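LIP (Serratia marcescens, PDB 4A1R) is a membrane-bound lipoprotein component of the type VI secretion system, a beta-sandwich of the TssJ family that probably helps hold the secretion machinery at the outer membrane. Local coordinates at residues H134-A137 with L142-V145; G78-G83 with E130-I135. All coordinates share one frame; numbering follows the deposited sequence.

Overall arrangement
Both contacts use strand 130-138 of the mixed four-stranded sheet in this beta-sandwich, and their centres lie 11 Å apart. Interaction 1 joins that strand to its hairpin partner 141-144, the edge strand on one side, through backbone bonds. Interaction 2 reaches the other way, over the intervening strand 9-16, to strand 79-84 at the opposite edge, using charged side chains and a water. H134 and I135 belong to both segment pairs but make their contacts in interaction 1. There I135 and L142 point inward to the second sheet, whereas the K80 and E132 side chains of interaction 2 lie on the exposed outer surface.

Interaction 1 (H134-A137 with L142-V145); sequences HIVA and LRPV
The C-terminal beta hairpin closes one edge of the mixed sheet of the sandwich, with I135, V136 and A137 antiparallel to P144, R143 and L142. V136 and R143 form the hydrogen-bonded pair: V136 N donates to R143 O at 2.8 Å almost in line (177°), and R143 N returns the bond to V136 O at 2.9 Å. Beyond P144, whose ring nitrogen has no hydrogen to give, V145 N donates to H134 O at 2.9 Å, while a water accepts from H134 N and gives a weak bond to V145 O. On the inner face, I135 CG2 meets L142 CD2 at 3.7 Å and I135 CD1 rests on P144 CB at 4.0 Å. I135 and L142 both pack on I108 of the second sheet. The outer face carries V136 and R143. R143 starts from the hindered rotamer in which CG sits between the backbone N and the carbonyl carbon (chi1 66°); its extended chain then runs beside V136 and lays one guanidinium face over that side chain, with V136 CB 4.1 Å above the plane, near its centre. Just past P144 on the same segment, V145 brings CG2 to 3.4 Å from V136 CG2, tighter than a usual methyl contact. The buried V136 thus meets the flat face of the guanidinium with CB and CG1 and a methyl of V145 with CG2, which leaves the guanidinium N-H bonds directed around its rim instead of into the valine, while the backbone bonds fix the pairing of the strands.

Interaction 2 (G78-G83 with E130-I135); sequences GKKLGG and ELEAHI
K80 and E132 meet on the outer face of the mixed sheet of the sandwich, across the intervening strand 9-16, which pairs by backbone bonds with both 79-84 and 130-138. At the start of strand 79-84, G78 and K79 both face F14 in a G1 beta bulge, with G78 at positive phi (72°). The direct charge contact is a long salt bridge, K80 NZ to E132 OE1 at 3.8 Å. K80 leaves its strand with CG anti to the backbone N and then bends at chi3 (-68°), carrying NZ obliquely toward the carboxylate, while E132 extends beyond CG to meet it. The side chain of K80 also lies on V13 of strand 9-16. E130 adds a second carboxylate on the same surface, its OE1 5.3 Å from K80 NZ, too far for direct contact; its other oxygen, OE2, has a weak, long ion pair with R9. Both acids would probably favour a protonated lysine. The water-mediated link has two short legs: K80 NZ donates to a water at 2.7 Å, and that water donates in turn to E130 OE1 at 2.8 Å.

Interaction 1 (H134-A137 with L142-V145)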
loop_
_atom_site.group_PDB
_atom_site.type_symbol
_atom_site.label_atom_id
_atom_site.label_comp_id
_atom_site.label_asym_id
_atom_site.label_seq_id
_atom_site.Cartn_x
_atom_site.Cartn_y
_atom_site.Cartn_z
ATOM N N HIS A 134 -7.370 4.127 -4.558
ATOM C CA HIS A 134 -6.624 5.327 -4.879
ATOM C C HIS A 134 -6.025 5.874 -3.604
ATOM O O HIS A 134 -6.735 6.043 -2.597
ATOM C CB HIS A 134 -7.556 6.367 -5.526
ATOM C CG HIS A 134 -8.057 5.982 -6.914
ATOM N ND1 HIS A 134 -7.952 6.802 -7.973
ATOM C CD2 HIS A 134 -8.672 4.822 -7.381
ATOM C CE1 HIS A 134 -8.469 6.204 -9.062
ATOM N NE2 HIS A 134 -8.906 4.991 -8.696
ATOM N N ILE A 135 -4.722 6.137 -3.644
ATOM C CA ILE A 135 -3.941 6.588 -2.479
ATOM C C ILE A 135 -3.245 7.896 -2.833
ATOM O O ILE A 135 -2.736 8.081 -3.957
ATOM C CB ILE A 135 -2.865 5.549 -2.040
ATOM C CG1 ILE A 135 -3.473 4.163 -1.811
ATOM C CG2 ILE A 135 -2.084 6.005 -0.797
ATOM C CD1 ILE A 135 -4.545 4.104 -0.735
ATOM N N VAL A 136 -3.217 8.822 -1.883
ATOM C CA VAL A 136 -2.397 10.014 -2.063
ATOM C C VAL A 136 -1.223 9.988 -1.069
ATOM O O VAL A 136 -1.419 9.762 0.139
ATOM C CB VAL A 136 -3.201 11.311 -1.870
ATOM C CG1 VAL A 136 -2.293 12.522 -2.089
ATOM C CG2 VAL A 136 -4.387 11.350 -2.834
ATOM N N ALA A 137 -0.008 10.180 -1.583
ATOM C CA ALA A 137 1.161 10.486 -0.724
ATOM C C ALA A 137 1.176 12.006 -0.502
ATOM O O ALA A 137 1.609 12.786 -1.351
ATOM C CB ALA A 137 2.455 10.011 -1.374
ATOM N N LEU A 142 0.323 9.185 3.942
ATOM C CA LEU A 142 -0.474 8.504 2.944
ATOM C C LEU A 142 -1.928 8.592 3.386
ATOM O O LEU A 142 -2.227 8.420 4.590
ATOM C CB LEU A 142 -0.134 7.013 2.936
ATOM C CG LEU A 142 1.225 6.570 2.385
ATOM C CD1 LEU A 142 1.623 5.234 2.952
ATOM C CD2 LEU A 142 1.225 6.545 0.858
ATOM N N ARG A 143 -2.828 8.775 2.421
ATOM C CA ARG A 143 -4.236 8.612 2.732
ATOM C C ARG A 143 -5.016 8.060 1.524
ATOM O O ARG A 143 -4.755 8.436 0.376
ATOM C CB ARG A 143 -4.833 9.923 3.190
ATOM C CG ARG A 143 -4.861 10.956 2.097
ATOM C CD ARG A 143 -5.491 12.262 2.544
ATOM N NE ARG A 143 -5.830 13.044 1.361
ATOM C CZ ARG A 143 -5.013 13.893 0.751
ATOM N NH1 ARG A 143 -3.789 14.122 1.228
ATOM N NH2 ARG A 143 -5.434 14.526 -0.331
ATOM N N PRO A 144 -5.957 7.163 1.797
ATOM C CA PRO A 144 -6.862 6.770 0.709
ATOM C C PRO A 144 -7.771 7.935 0.289
ATOM O O PRO A 144 -8.056 8.810 1.106
ATOM C CB PRO A 144 -7.640 5.592 1.294
ATOM C CG PRO A 144 -7.435 5.645 2.778
ATOM C CD PRO A 144 -6.135 6.356 3.023
ATOM N N VAL A 145 -8.171 7.952 -0.988
ATOM C CA VAL A 145 -9.092 8.948 -1.572
ATOM C C VAL A 145 -10.531 8.388 -1.597
ATOM O O VAL A 145 -10.725 7.206 -1.884
ATOM C CB VAL A 145 -8.691 9.298 -3.025
ATOM C CG1 VAL A 145 -9.456 10.511 -3.536
ATOM C CG2 VAL A 145 -7.205 9.557 -3.125
HETATM O O HOH W 1 -9.556 4.189 -2.812
#

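Interaction 2 (G78-G83 with E130-I135)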
loop_
_atom_site.group_PDB
_atom_site.type_symbol
_atom_site.label_atom_id
_atom_site.label_comp_id
_atom_site.label_asym_id
_atom_site.label_seq_id
_atom_site.Cartn_x
_atom_site.Cartn_y
_atom_site.Cartn_z
ATOM N N GLY A 78 -1.703 9.521 -10.877
ATOM C CA GLY A 78 -2.155 8.315 -11.598
ATOM C C GLY A 78 -1.140 7.220 -11.823
ATOM O O GLY A 78 -1.238 6.451 -12.793
ATOM N N LYS A 79 -0.164 7.116 -10.929
ATOM C CA LYS A 79 0.848 6.095 -11.089
ATOM C C LYS A 79 0.287 4.817 -10.487
ATOM O O LYS A 79 -0.101 4.808 -9.307
ATOM C CB LYS A 79 2.142 6.523 -10.397
ATOM C CG LYS A 79 3.218 5.450 -10.383
ATOM C CD LYS A 79 4.560 6.032 -10.023
ATOM C CE LYS A 79 5.538 5.848 -11.181
ATOM N NZ LYS A 79 6.819 6.566 -10.972
ATOM N N LYS A 80 0.263 3.746 -11.296
ATOM C CA LYS A 80 -0.424 2.509 -10.933
ATOM C C LYS A 80 0.542 1.376 -10.623
ATOM O O LYS A 80 1.487 1.104 -11.383
ATOM C CB LYS A 80 -1.392 2.068 -12.062
ATOM C CG LYS A 80 -2.165 0.792 -11.720
ATOM C CD LYS A 80 -3.272 0.493 -12.724
ATOM C CE LYS A 80 -4.413 1.515 -12.666
ATOM N NZ LYS A 80 -5.475 1.155 -13.676
ATOM N N LEU A 81 0.304 0.700 -9.513
ATOM C CA LEU A 81 1.022 -0.506 -9.218
ATOM C C LEU A 81 0.010 -1.558 -8.805
ATOM O O LEU A 81 -0.850 -1.307 -7.968
ATOM C CB LEU A 81 2.044 -0.293 -8.091
ATOM C CG LEU A 81 3.029 -1.454 -7.848
ATOM C CD1 LEU A 81 4.079 -1.499 -8.951
ATOM C CD2 LEU A 81 3.690 -1.339 -6.483
ATOM N N GLY A 82 0.107 -2.742 -9.401
ATOM C CA GLY A 82 -0.783 -3.827 -9.035
ATOM C C GLY A 82 -0.112 -5.174 -9.107
ATOM O O GLY A 82 1.038 -5.281 -9.552
ATOM N N GLY A 83 -0.824 -6.209 -8.660
ATOM C CA GLY A 83 -0.293 -7.555 -8.715
ATOM C C GLY A 83 -1.421 -8.549 -8.483
ATOM O O GLY A 83 -2.585 -8.160 -8.391
ATOM N N GLU A 130 -10.598 -7.226 -10.773
ATOM C CA GLU A 130 -9.544 -6.393 -10.228
ATOM C C GLU A 130 -10.055 -5.287 -9.291
ATOM O O GLU A 130 -10.710 -4.334 -9.723
ATOM C CB GLU A 130 -8.701 -5.789 -11.340
ATOM C CG GLU A 130 -7.465 -5.072 -10.818
ATOM C CD GLU A 130 -6.663 -4.427 -11.935
ATOM O OE1 GLU A 130 -7.269 -3.800 -12.825
ATOM O OE2 GLU A 130 -5.428 -4.538 -11.930
ATOM N N LEU A 131 -9.683 -5.406 -8.018
ATOM C CA LEU A 131 -9.947 -4.383 -7.007
ATOM C C LEU A 131 -9.006 -3.211 -7.198
ATOM O O LEU A 131 -7.781 -3.394 -7.284
ATOM C CB LEU A 131 -9.706 -4.957 -5.618
ATOM C CG LEU A 131 -10.561 -6.149 -5.203
ATOM C CD1 LEU A 131 -9.903 -6.924 -4.076
ATOM C CD2 LEU A 131 -11.967 -5.723 -4.818
ATOM N N GLU A 132 -9.571 -2.014 -7.198
ATOM C CA GLU A 132 -8.814 -0.788 -7.347
ATOM C C GLU A 132 -9.042 0.201 -6.192
ATOM O O GLU A 132 -10.184 0.552 -5.854
ATOM C CB GLU A 132 -9.208 -0.071 -8.641
ATOM C CG GLU A 132 -8.956 -0.815 -9.930
ATOM C CD GLU A 132 -8.942 0.113 -11.130
ATOM O OE1 GLU A 132 -8.240 1.152 -11.071
ATOM O OE2 GLU A 132 -9.621 -0.199 -12.133
ATOM N N ALA A 133 -7.942 0.686 -5.625
ATOM C CA ALA A 133 -7.992 1.772 -4.646
ATOM C C ALA A 133 -7.081 2.939 -5.079
ATOM O O ALA A 133 -6.183 2.773 -5.921
ATOM C CB ALA A 133 -7.653 1.251 -3.249
ATOM N N HIS A 134 -7.370 4.127 -4.558
ATOM C CA HIS A 134 -6.624 5.327 -4.879
ATOM C C HIS A 134 -6.025 5.874 -3.604
ATOM O O HIS A 134 -6.735 6.043 -2.597
ATOM C CB HIS A 134 -7.556 6.367 -5.526
ATOM C CG HIS A 134 -8.057 5.982 -6.914
ATOM N ND1 HIS A 134 -7.952 6.802 -7.973
ATOM C CD2 HIS A 134 -8.672 4.822 -7.381
ATOM C CE1 HIS A 134 -8.469 6.204 -9.062
ATOM N NE2 HIS A 134 -8.906 4.991 -8.696
ATOM N N ILE A 135 -4.722 6.137 -3.644
ATOM C CA ILE A 135 -3.941 6.588 -2.479
ATOM C C ILE A 135 -3.245 7.896 -2.833
ATOM O O ILE A 135 -2.736 8.081 -3.957
ATOM C CB ILE A 135 -2.865 5.549 -2.040
ATOM C CG1 ILE A 135 -3.473 4.163 -1.811
ATOM C CG2 ILE A 135 -2.084 6.005 -0.797
ATOM C CD1 ILE A 135 -4.545 4.104 -0.735
HETATM O O HOH W 2 -6.230 -1.166 -12.515
#